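Flocculation protein FLO11 (Saccharomyces cerevisiae, PDB 4UYT) mediates, through its N-terminal Flo11 domain, homotypic cell-cell adhesion in yeast flocculation, and acts in substrate adhesion, invasive growth and biofilm formation. Local coordinates at residues N45-T50 / F166-D171; I51-K56 / T95-T100; G71-K76 / E102-Q107; D145-C150 / S159-P164. All coordinates share one frame; numbering follows the deposited sequence. Where two conformers were deposited one is given.

Contact 1. Residues N45-T50 / F166-D171; sequences NTYQIT and FYWNID. With NA (sodium ion), chain G.
Trp168 and Tyr47 meet as a T-shaped (edge-to-face) aromatic pair between two sheets of the fibronectin type III-like Flo11 domain, on strands 166-169 and 46-55. The indole presents its N-H edge: NE1 stands 3.3 Å above the Tyr47 ring plane, over the ring centre, with the two planes inclined at 63°. Trp168 CG lies between its own backbone N and carbonyl carbon (chi1 54°), which directs the indole across to the other strand. At the far end of the six-membered ring, CH2 packs on the CG2 methyl of Ile49 at 3.8 Å, so one indole spans two inward-facing residues of the strand. Val114 touches both members of the aromatic pair.

Asn169 turns its amide away, to Asp173 and Gln113, while Ile170 brings its CA within 3.5 Å of Tyr47 OH. Next, Asp171, at positive phi, donates from its backbone N to Tyr47 OH (2.8 Å, 164°), meeting the phenol at its edge. One ring is thus fixed twice, by a face contact and by a bond to its hydroxyl. Away from the aromatic pair, Gln48 O binds a sodium ion, together with Ser38 and a water. Beyond the phenol, another water lies 2.7 Å from Asn45 OD1 and 2.6 Å from Asp171 OD1.

Contact 2. Residues I51-K56 / T95-T100; sequences IHVKGK and TDFTAT
Val53 and Phe97 face each other as a hydrogen-bonded pair of antiparallel strands, and their side chains form the dense part of this contact. Phe97 CG sits between its backbone N and carbonyl carbon (chi1 66°), which lays the ring alongside the valine with both side chains pointing the same way. Val53 CB rides over the ring face, 3.8 Å from its centroid, in a CH-pi contact, and the two methyls spread over the CE1 and CE2 sides. At the next hydrogen-bonded pair, Ile51 CG1 touches Ala99 CB at 4.0 Å. Leu67, Ile69, Ile121 and Phe123 of the facing sheet close over these residues, making this the interior of the sandwich. Two-way backbone bonds link each of these pairs, such as Val53 N to Phe97 O (2.9 Å, 169°), and Gly55 N to Thr95 O extends the pairing to the strand end.

The other face is looser and polar. It carries His52 with Thr98 and Lys54 with Asp96, with both Lys54 and Thr98 largely in solvent. Here the main link runs diagonally: His52 NE2 donates to Asp96 OD1 (2.7 Å), which lies in the imidazole plane. The carboxylate receives it on its syn side, though 30° out of its own plane, and His52 CD2 rests 3.3 Å from Phe97 O. A negative carboxylate here would probably raise the affinity of the imidazole for a second proton, while Lys54 NZ, 5.0 Å from Asp96 OD2 and not in contact, would tend to keep Asp96 ionised.

Contact 3. Residues G71-K76 / E102-Q107; sequences GVTGPK and EVYATQ
Tyr104 lays one face of its ring over the backbone of Gly74. Gly74 CA stands 3.5 Å from the ring centroid, nearly on the ring normal, in a CH-pi contact, and Gly74 C comes within 3.4 Å of Tyr104 CE2. At the outer end of the phenol, Tyr104 OH reaches 3.3 Å from Pro75 CA, while the proline ring crosses obliquely and brings Pro75 CD to 3.6 Å from Tyr104 CE1. Tyr104 CG lies anti to the carbonyl carbon (chi1 -52°), which swings the ring back over the loop. The case illustrates how an aromatic side chain can pack against a Gly-Pro unit through backbone atoms.

Beneath the ring, Tyr104 N donates to Thr73 O (2.9 Å, 167°), which ties the loop to the strand. Glu102 flanks the proline with CB, 3.7 Å from Pro75 CD, and with OE1, 3.5 Å from Pro75 CG. A water accepts from Lys76 N and donates to Glu102 O, carrying the link one residue further. Val72 and Val103 meet on the buried side by their CG1 methyls, 4.2 Å apart.

Residues 71-76 connect strands 64-70 and 79-83 of the five-stranded sheet; here they lie along strand 96-104, an edge strand of the four-stranded sheet, with Thr46 of strand 46-55 also touching Tyr104 and Trp168 of strand 166-169 packing on Val103.

Contact 4. Residues D145-C150 / S159-P164; sequences DLSTGC and SQTDFP
Asp162 and Ser147 meet beside a single backbone bridge, Thr148 with Phe163, at the end of edge strand 143-147 of the beta-sandwich. Ser147 O is a shared acceptor for two successive backbone N atoms: Phe163 N, in its carbonyl plane, and Asp162 N (2.9 Å), tilted from that plane. Gly149 N then donates to Phe163 O, completing the bridge around Thr148 and Phe163.

The Asp162 side chain can be followed outward. CB passes 3.7 Å from Ser147 O; CG lies anti to the carbonyl carbon (chi1 -52°), which turns the carboxylate back to the strand, where the Leu146 CD2 methyl packs on Asp162 CG at 3.6 Å. OD1 stays near that methyl. OD2 takes the N-H of Ser147 with its anti lone pair (2.9 Å, 165°), lies close to Leu146 CA, and is approached by a water that also reaches Asp145 O. The aspartate therefore binds the strand through both its backbone N and its side chain, with His23 and Met24 of helix 21-25 beside it.

Phe163 supplies the apolar half. Its CZ meets Leu146 CD1 at 3.6 Å, while the Thr148 CG2 methyl sits at the ring edge; Tyr32 and Leu34 continue this packing into the core. Close by, Cys150 forms the disulfide with Cys15. Thr161 OG1 lies 2.8 Å from Gly149 O, and Pro164 O is buried 3.8 Å from Thr148 CB without any hydrogen-bonding partner.

Contacts 1, 2 and 3 draw on the sheet that holds neighbouring strands 46-55 and 96-104. Contact 2 is the pairing of these strands; contact 1 uses the start of the first and contact 3 the end of the second, their centres about 9 Å apart and each about 19 Å from that of contact 2. A probable hydrogen bond between the Thr50 and Thr100 hydroxyls joins contacts 1 and 2. Contact 4, built on edge strand 143-147 of the five-stranded sheet, lies about 15 Å from contact 2 between centres. Along the chain, contact 1 encloses the rest: contacts 2 and 3 interleave, and contact 4 follows, leading into strand 166-169. Distant sequence parts thereby close one compact adhesion domain.

Contact 1. Residues N45-T50 / F166-D171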
# COMPACT_ATOMS: atom_id res chain seq x y z
N ASN A 45 2.81 12.60 15.50
CA ASN A 45 3.58 11.83 14.48
C ASN A 45 2.67 11.21 13.44
O ASN A 45 2.95 10.14 12.89
CB ASN A 45 4.49 10.76 15.12
CG ASN A 45 5.59 11.42 15.88
OD1 ASN A 45 6.42 12.10 15.28
ND2 ASN A 45 5.62 11.25 17.18
N THR A 46 1.58 11.93 13.17
CA THR A 46 0.54 11.48 12.28
C THR A 46 0.71 12.16 10.92
O THR A 46 0.83 13.39 10.84
CB THR A 46 -0.82 11.83 12.86
OG1 THR A 46 -0.90 11.26 14.17
CG2 THR A 46 -1.93 11.29 12.01
N TYR A 47 0.68 11.34 9.86
CA TYR A 47 0.83 11.82 8.48
C TYR A 47 -0.30 11.27 7.66
O TYR A 47 -0.70 10.12 7.82
CB TYR A 47 2.16 11.32 7.86
CG TYR A 47 3.35 11.73 8.66
CD1 TYR A 47 3.76 11.03 9.79
CD2 TYR A 47 4.10 12.84 8.28
CE1 TYR A 47 4.82 11.44 10.52
CE2 TYR A 47 5.20 13.24 9.01
CZ TYR A 47 5.55 12.53 10.14
OH TYR A 47 6.64 12.92 10.85
N GLN A 48 -0.79 12.13 6.76
CA GLN A 48 -1.75 11.73 5.76
C GLN A 48 -0.98 11.39 4.49
O GLN A 48 -0.26 12.24 3.96
CB GLN A 48 -2.74 12.86 5.51
CG GLN A 48 -3.84 12.46 4.56
CD GLN A 48 -4.92 13.49 4.50
OE1 GLN A 48 -4.70 14.59 4.04
NE2 GLN A 48 -6.11 13.14 4.98
N ILE A 49 -1.07 10.14 4.05
CA ILE A 49 -0.33 9.67 2.90
C ILE A 49 -1.27 9.21 1.81
O ILE A 49 -2.39 8.79 2.11
CB ILE A 49 0.67 8.55 3.27
CG1 ILE A 49 0.02 7.20 3.55
CG2 ILE A 49 1.50 9.02 4.45
CD1 ILE A 49 1.02 6.08 3.76
N THR A 50 -0.79 9.30 0.58
CA THR A 50 -1.52 8.81 -0.55
C THR A 50 -0.64 7.75 -1.24
O THR A 50 0.53 8.00 -1.51
CB THR A 50 -1.87 9.93 -1.52
OG1 THR A 50 -2.70 10.88 -0.81
CG2 THR A 50 -2.63 9.42 -2.73
N PHE A 166 8.98 3.02 2.55
CA PHE A 166 9.24 4.41 2.21
C PHE A 166 9.58 5.17 3.46
O PHE A 166 9.17 4.79 4.57
CB PHE A 166 8.01 5.05 1.55
CG PHE A 166 7.75 4.52 0.19
CD1 PHE A 166 7.06 3.32 0.01
CD2 PHE A 166 8.18 5.23 -0.94
CE1 PHE A 166 6.87 2.83 -1.27
CE2 PHE A 166 7.96 4.72 -2.22
CZ PHE A 166 7.30 3.54 -2.37
N TYR A 167 10.25 6.30 3.28
CA TYR A 167 10.52 7.19 4.40
C TYR A 167 10.44 8.63 3.93
O TYR A 167 10.43 8.94 2.74
CB TYR A 167 11.86 6.84 5.05
CG TYR A 167 13.11 7.08 4.22
CD1 TYR A 167 13.62 8.36 4.06
CD2 TYR A 167 13.86 6.03 3.74
CE1 TYR A 167 14.79 8.61 3.42
CE2 TYR A 167 15.07 6.26 3.07
CZ TYR A 167 15.52 7.58 2.92
OH TYR A 167 16.71 7.89 2.29
N TRP A 168 10.35 9.54 4.89
CA TRP A 168 10.16 10.96 4.61
C TRP A 168 10.58 11.76 5.86
O TRP A 168 10.88 11.21 6.91
CB TRP A 168 8.73 11.27 4.24
CG TRP A 168 7.70 10.80 5.22
CD1 TRP A 168 7.34 11.40 6.41
CD2 TRP A 168 6.89 9.64 5.11
NE1 TRP A 168 6.36 10.67 7.04
CE2 TRP A 168 6.05 9.60 6.26
CE3 TRP A 168 6.75 8.65 4.13
CZ2 TRP A 168 5.06 8.64 6.43
CZ3 TRP A 168 5.78 7.69 4.31
CH2 TRP A 168 4.94 7.70 5.44
N ASN A 169 10.57 13.07 5.71
CA ASN A 169 11.02 13.95 6.78
C ASN A 169 10.04 13.99 7.98
O ASN A 169 8.84 14.16 7.80
CB ASN A 169 11.27 15.36 6.30
CG ASN A 169 12.62 15.50 5.61
OD1 ASN A 169 13.11 14.59 4.94
ND2 ASN A 169 13.22 16.67 5.74
N ILE A 170 10.61 13.94 9.16
CA ILE A 170 9.86 14.13 10.41
C ILE A 170 9.15 15.47 10.36
O ILE A 170 9.76 16.51 10.04
CB ILE A 170 10.81 14.03 11.61
CG1 ILE A 170 11.39 12.62 11.74
CG2 ILE A 170 10.10 14.44 12.91
CD1 ILE A 170 12.62 12.54 12.62
N ASP A 171 7.86 15.45 10.66
CA ASP A 171 6.97 16.61 10.68
C ASP A 171 6.91 17.30 9.31
O ASP A 171 6.42 18.43 9.19
CB ASP A 171 7.34 17.59 11.78
CG ASP A 171 7.34 16.95 13.15
OD1 ASP A 171 6.62 15.93 13.33
OD2 ASP A 171 8.07 17.44 14.04
NA NA G . -1.17 12.97 1.37
O HOH W 1 6.98 14.74 15.60
O HOH W 2 -2.94 14.56 1.75

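Contact 2. Residues I51-K56 / T95-T100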
# COMPACT_ATOMS: atom_id res chain seq x y z
N ILE A 51 -1.25 6.63 -1.55
CA ILE A 51 -0.61 5.56 -2.29
C ILE A 51 -1.25 5.40 -3.66
O ILE A 51 -2.44 5.68 -3.82
CB ILE A 51 -0.60 4.22 -1.50
CG1 ILE A 51 -2.01 3.67 -1.27
CG2 ILE A 51 0.16 4.39 -0.21
CD1 ILE A 51 -2.06 2.27 -0.67
N HIS A 52 -0.46 4.89 -4.61
CA HIS A 52 -0.91 4.56 -5.93
C HIS A 52 -0.46 3.14 -6.21
O HIS A 52 0.75 2.86 -6.23
CB HIS A 52 -0.33 5.52 -6.96
CG HIS A 52 -0.77 5.28 -8.36
ND1 HIS A 52 -0.08 5.74 -9.45
CD2 HIS A 52 -1.87 4.66 -8.84
CE1 HIS A 52 -0.74 5.42 -10.54
NE2 HIS A 52 -1.82 4.75 -10.20
N VAL A 53 -1.40 2.23 -6.43
CA VAL A 53 -1.15 0.82 -6.65
C VAL A 53 -1.55 0.47 -8.07
O VAL A 53 -2.63 0.84 -8.50
CB VAL A 53 -1.93 -0.05 -5.64
CG1 VAL A 53 -1.77 -1.52 -5.91
CG2 VAL A 53 -1.45 0.28 -4.23
N LYS A 54 -0.65 -0.20 -8.79
CA LYS A 54 -0.93 -0.65 -10.14
C LYS A 54 -0.65 -2.12 -10.28
O LYS A 54 0.28 -2.65 -9.68
CB LYS A 54 -0.09 0.11 -11.15
CG LYS A 54 -0.36 1.62 -11.19
CD LYS A 54 0.75 2.20 -12.05
CE LYS A 54 0.48 3.57 -12.62
NZ LYS A 54 1.17 3.74 -13.93
N GLY A 55 -1.50 -2.78 -11.06
CA GLY A 55 -1.29 -4.16 -11.45
C GLY A 55 -0.68 -4.25 -12.84
O GLY A 55 -0.87 -3.36 -13.67
N LYS A 56 0.04 -5.34 -13.12
CA LYS A 56 0.71 -5.48 -14.41
C LYS A 56 -0.26 -5.47 -15.58
O LYS A 56 0.00 -4.86 -16.63
CB LYS A 56 1.54 -6.78 -14.43
CG LYS A 56 2.43 -6.93 -15.66
CD LYS A 56 3.59 -7.88 -15.46
CE LYS A 56 4.49 -7.97 -16.69
NZ LYS A 56 5.80 -8.60 -16.35
N THR A 95 -6.61 -2.68 -10.21
CA THR A 95 -5.28 -2.69 -10.79
C THR A 95 -4.78 -1.29 -11.15
O THR A 95 -3.72 -1.17 -11.75
CB THR A 95 -5.20 -3.66 -11.99
OG1 THR A 95 -6.18 -3.35 -12.98
CG2 THR A 95 -5.40 -5.07 -11.51
N ASP A 96 -5.48 -0.24 -10.71
CA ASP A 96 -4.95 1.12 -10.82
C ASP A 96 -5.78 1.98 -9.88
O ASP A 96 -6.84 2.49 -10.25
CB ASP A 96 -4.99 1.66 -12.26
CG ASP A 96 -4.17 2.92 -12.43
OD1 ASP A 96 -3.94 3.60 -11.42
OD2 ASP A 96 -3.75 3.19 -13.56
N PHE A 97 -5.33 2.12 -8.65
CA PHE A 97 -6.09 2.85 -7.64
C PHE A 97 -5.20 3.64 -6.76
O PHE A 97 -4.00 3.40 -6.65
CB PHE A 97 -7.00 1.92 -6.81
CG PHE A 97 -6.28 0.92 -5.93
CD1 PHE A 97 -5.91 1.24 -4.63
CD2 PHE A 97 -5.99 -0.38 -6.39
CE1 PHE A 97 -5.29 0.30 -3.82
CE2 PHE A 97 -5.36 -1.32 -5.58
CZ PHE A 97 -5.02 -0.96 -4.28
N THR A 98 -5.82 4.61 -6.11
CA THR A 98 -5.19 5.39 -5.08
C THR A 98 -5.97 5.26 -3.78
O THR A 98 -7.14 4.92 -3.76
CB THR A 98 -5.06 6.88 -5.46
OG1 THR A 98 -6.37 7.45 -5.61
CG2 THR A 98 -4.27 7.06 -6.71
N ALA A 99 -5.29 5.56 -2.69
CA ALA A 99 -5.94 5.61 -1.38
C ALA A 99 -5.20 6.62 -0.54
O ALA A 99 -3.98 6.72 -0.65
CB ALA A 99 -5.93 4.25 -0.71
N THR A 100 -5.93 7.31 0.32
CA THR A 100 -5.36 8.28 1.26
C THR A 100 -5.80 7.92 2.66
O THR A 100 -6.97 7.66 2.90
CB THR A 100 -5.79 9.71 0.87
OG1 THR A 100 -5.31 10.05 -0.44
CG2 THR A 100 -5.24 10.72 1.83

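Contact 3. Residues G71-K76 / E102-Q107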
# COMPACT_ATOMS: atom_id res chain seq x y z
N GLY A 71 -3.50 -3.90 8.91
CA GLY A 71 -2.24 -3.81 9.62
C GLY A 71 -1.69 -2.39 9.66
O GLY A 71 -0.50 -2.22 9.76
N VAL A 72 -2.57 -1.38 9.61
CA VAL A 72 -2.11 -0.01 9.58
C VAL A 72 -1.84 0.46 11.01
O VAL A 72 -2.67 0.28 11.91
CB VAL A 72 -3.15 0.93 8.94
CG1 VAL A 72 -2.68 2.37 9.00
CG2 VAL A 72 -3.39 0.52 7.50
N THR A 73 -0.68 1.05 11.21
CA THR A 73 -0.36 1.73 12.44
C THR A 73 -0.78 3.18 12.25
O THR A 73 -0.10 3.94 11.55
CB THR A 73 1.13 1.62 12.76
OG1 THR A 73 1.49 0.24 12.88
CG2 THR A 73 1.47 2.37 14.02
N GLY A 74 -1.92 3.55 12.80
CA GLY A 74 -2.53 4.85 12.55
C GLY A 74 -3.88 4.92 13.27
O GLY A 74 -4.23 4.00 14.01
N PRO A 75 -4.64 5.98 13.05
CA PRO A 75 -5.90 6.14 13.74
C PRO A 75 -6.88 5.04 13.44
O PRO A 75 -7.70 4.70 14.28
CB PRO A 75 -6.40 7.53 13.28
CG PRO A 75 -5.16 8.25 12.82
CD PRO A 75 -4.27 7.17 12.30
N LYS A 76 -6.80 4.48 12.24
CA LYS A 76 -7.60 3.34 11.83
C LYS A 76 -6.66 2.20 11.41
O LYS A 76 -5.78 2.38 10.57
CB LYS A 76 -8.48 3.73 10.64
CG LYS A 76 -9.49 4.79 10.97
CD LYS A 76 -10.68 4.24 11.73
CE LYS A 76 -11.47 3.23 10.88
NZ LYS A 76 -12.90 2.98 11.29
N GLU A 102 -4.24 7.85 7.14
CA GLU A 102 -3.28 8.35 8.11
C GLU A 102 -2.46 7.20 8.74
O GLU A 102 -2.96 6.11 9.01
CB GLU A 102 -3.96 9.18 9.19
CG GLU A 102 -4.46 10.50 8.65
CD GLU A 102 -5.23 11.31 9.69
OE1 GLU A 102 -5.97 10.75 10.50
OE2 GLU A 102 -5.11 12.52 9.68
N VAL A 103 -1.20 7.52 8.99
CA VAL A 103 -0.28 6.61 9.65
C VAL A 103 0.43 7.37 10.76
O VAL A 103 0.61 8.58 10.68
CB VAL A 103 0.75 6.01 8.68
CG1 VAL A 103 0.06 5.19 7.61
CG2 VAL A 103 1.65 7.08 8.07
N TYR A 104 0.89 6.61 11.75
CA TYR A 104 1.81 7.12 12.73
C TYR A 104 3.20 6.62 12.33
O TYR A 104 3.45 5.41 12.30
CB TYR A 104 1.48 6.60 14.13
CG TYR A 104 0.06 6.78 14.60
CD1 TYR A 104 -0.64 7.97 14.42
CD2 TYR A 104 -0.56 5.75 15.31
CE1 TYR A 104 -1.93 8.13 14.89
CE2 TYR A 104 -1.85 5.90 15.77
CZ TYR A 104 -2.53 7.08 15.57
OH TYR A 104 -3.80 7.19 16.07
N ALA A 105 4.08 7.54 11.96
CA ALA A 105 5.44 7.18 11.47
C ALA A 105 6.43 7.66 12.48
O ALA A 105 6.55 8.87 12.68
CB ALA A 105 5.70 7.79 10.09
N THR A 106 7.09 6.74 13.15
CA THR A 106 7.93 7.06 14.26
C THR A 106 9.32 6.41 14.24
O THR A 106 10.15 6.86 14.98
CB THR A 106 7.26 6.73 15.60
OG1 THR A 106 7.05 5.32 15.62
CG2 THR A 106 5.96 7.49 15.77
N GLN A 107 9.56 5.36 13.45
CA GLN A 107 10.86 4.69 13.51
C GLN A 107 11.86 5.47 12.67
O GLN A 107 11.68 5.65 11.48
CB GLN A 107 10.76 3.24 13.03
CG GLN A 107 9.83 2.38 13.88
CD GLN A 107 10.01 2.59 15.36
OE1 GLN A 107 9.13 3.19 16.05
NE2 GLN A 107 11.18 2.16 15.87
O HOH W 3 -5.28 4.94 9.76

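Contact 4. Residues D145-C150 / S159-P164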
# COMPACT_ATOMS: atom_id res chain seq x y z
N ASP A 145 -2.66 -11.30 0.12
CA ASP A 145 -2.26 -10.08 0.80
C ASP A 145 -0.93 -9.65 0.22
O ASP A 145 -0.05 -10.51 0.05
CB ASP A 145 -2.06 -10.32 2.29
CG ASP A 145 -3.35 -10.62 3.03
OD1 ASP A 145 -4.46 -10.44 2.50
OD2 ASP A 145 -3.23 -11.02 4.20
N LEU A 146 -0.75 -8.37 -0.08
CA LEU A 146 0.50 -7.79 -0.53
C LEU A 146 1.00 -6.87 0.57
O LEU A 146 0.28 -5.99 1.04
CB LEU A 146 0.32 -7.00 -1.80
CG LEU A 146 -0.17 -7.83 -2.99
CD1 LEU A 146 -0.26 -6.94 -4.23
CD2 LEU A 146 0.69 -9.06 -3.25
N SER A 147 2.25 -7.08 0.95
CA SER A 147 2.81 -6.37 2.07
C SER A 147 3.88 -5.37 1.66
O SER A 147 4.59 -5.57 0.68
CB SER A 147 3.42 -7.36 3.04
OG SER A 147 4.49 -8.03 2.41
N THR A 148 4.06 -4.32 2.47
CA THR A 148 5.12 -3.36 2.25
C THR A 148 6.29 -3.66 3.19
O THR A 148 6.12 -4.19 4.28
CB THR A 148 4.67 -1.90 2.51
OG1 THR A 148 4.37 -1.69 3.89
CG2 THR A 148 3.45 -1.54 1.72
N GLY A 149 7.46 -3.19 2.77
CA GLY A 149 8.56 -3.06 3.68
C GLY A 149 9.93 -3.34 3.07
O GLY A 149 10.05 -4.03 2.04
N CYS A 150 10.93 -2.81 3.74
CA CYS A 150 12.34 -2.99 3.38
C CYS A 150 13.10 -3.89 4.33
O CYS A 150 14.28 -4.11 4.12
CB CYS A 150 13.03 -1.62 3.33
SG CYS A 150 12.48 -0.52 2.04
N SER A 159 12.98 -9.61 -2.05
CA SER A 159 12.18 -9.25 -0.90
C SER A 159 11.23 -10.39 -0.52
O SER A 159 10.75 -11.12 -1.36
CB SER A 159 11.35 -7.99 -1.16
OG SER A 159 10.89 -7.54 0.09
N GLN A 160 10.90 -10.45 0.76
CA GLN A 160 9.80 -11.28 1.24
C GLN A 160 8.57 -10.42 1.56
O GLN A 160 7.59 -10.88 2.14
CB GLN A 160 10.29 -12.14 2.41
CG GLN A 160 11.25 -13.21 1.90
CD GLN A 160 12.15 -13.82 2.95
OE1 GLN A 160 12.18 -13.37 4.10
NE2 GLN A 160 12.91 -14.84 2.56
N THR A 161 8.64 -9.15 1.14
CA THR A 161 7.48 -8.27 0.97
C THR A 161 7.27 -8.08 -0.54
O THR A 161 8.10 -8.44 -1.37
CB THR A 161 7.70 -6.88 1.59
OG1 THR A 161 8.66 -6.19 0.81
CG2 THR A 161 8.12 -7.00 3.04
N ASP A 162 6.13 -7.49 -0.86
CA ASP A 162 5.72 -7.26 -2.23
C ASP A 162 5.95 -5.85 -2.74
O ASP A 162 5.99 -5.63 -3.96
CB ASP A 162 4.25 -7.64 -2.33
CG ASP A 162 4.02 -9.03 -1.79
OD1 ASP A 162 4.53 -9.99 -2.43
OD2 ASP A 162 3.45 -9.14 -0.69
N PHE A 163 6.07 -4.91 -1.80
CA PHE A 163 6.21 -3.52 -2.13
C PHE A 163 7.30 -2.92 -1.24
O PHE A 163 7.44 -3.37 -0.11
CB PHE A 163 4.94 -2.73 -1.77
CG PHE A 163 3.67 -3.18 -2.44
CD1 PHE A 163 3.61 -3.33 -3.81
CD2 PHE A 163 2.51 -3.32 -1.70
CE1 PHE A 163 2.39 -3.61 -4.41
CE2 PHE A 163 1.31 -3.58 -2.29
CZ PHE A 163 1.26 -3.76 -3.64
N PRO A 164 8.02 -1.93 -1.73
CA PRO A 164 9.00 -1.26 -0.89
C PRO A 164 8.39 -0.56 0.30
O PRO A 164 7.23 -0.15 0.31
CB PRO A 164 9.66 -0.23 -1.84
CG PRO A 164 8.72 -0.06 -2.98
CD PRO A 164 7.94 -1.32 -3.08
O HOH W 4 2.40 -11.62 -0.33
O HOH W 5 5.49 -10.25 3.63
O HOH W 6 11.86 -6.13 2.68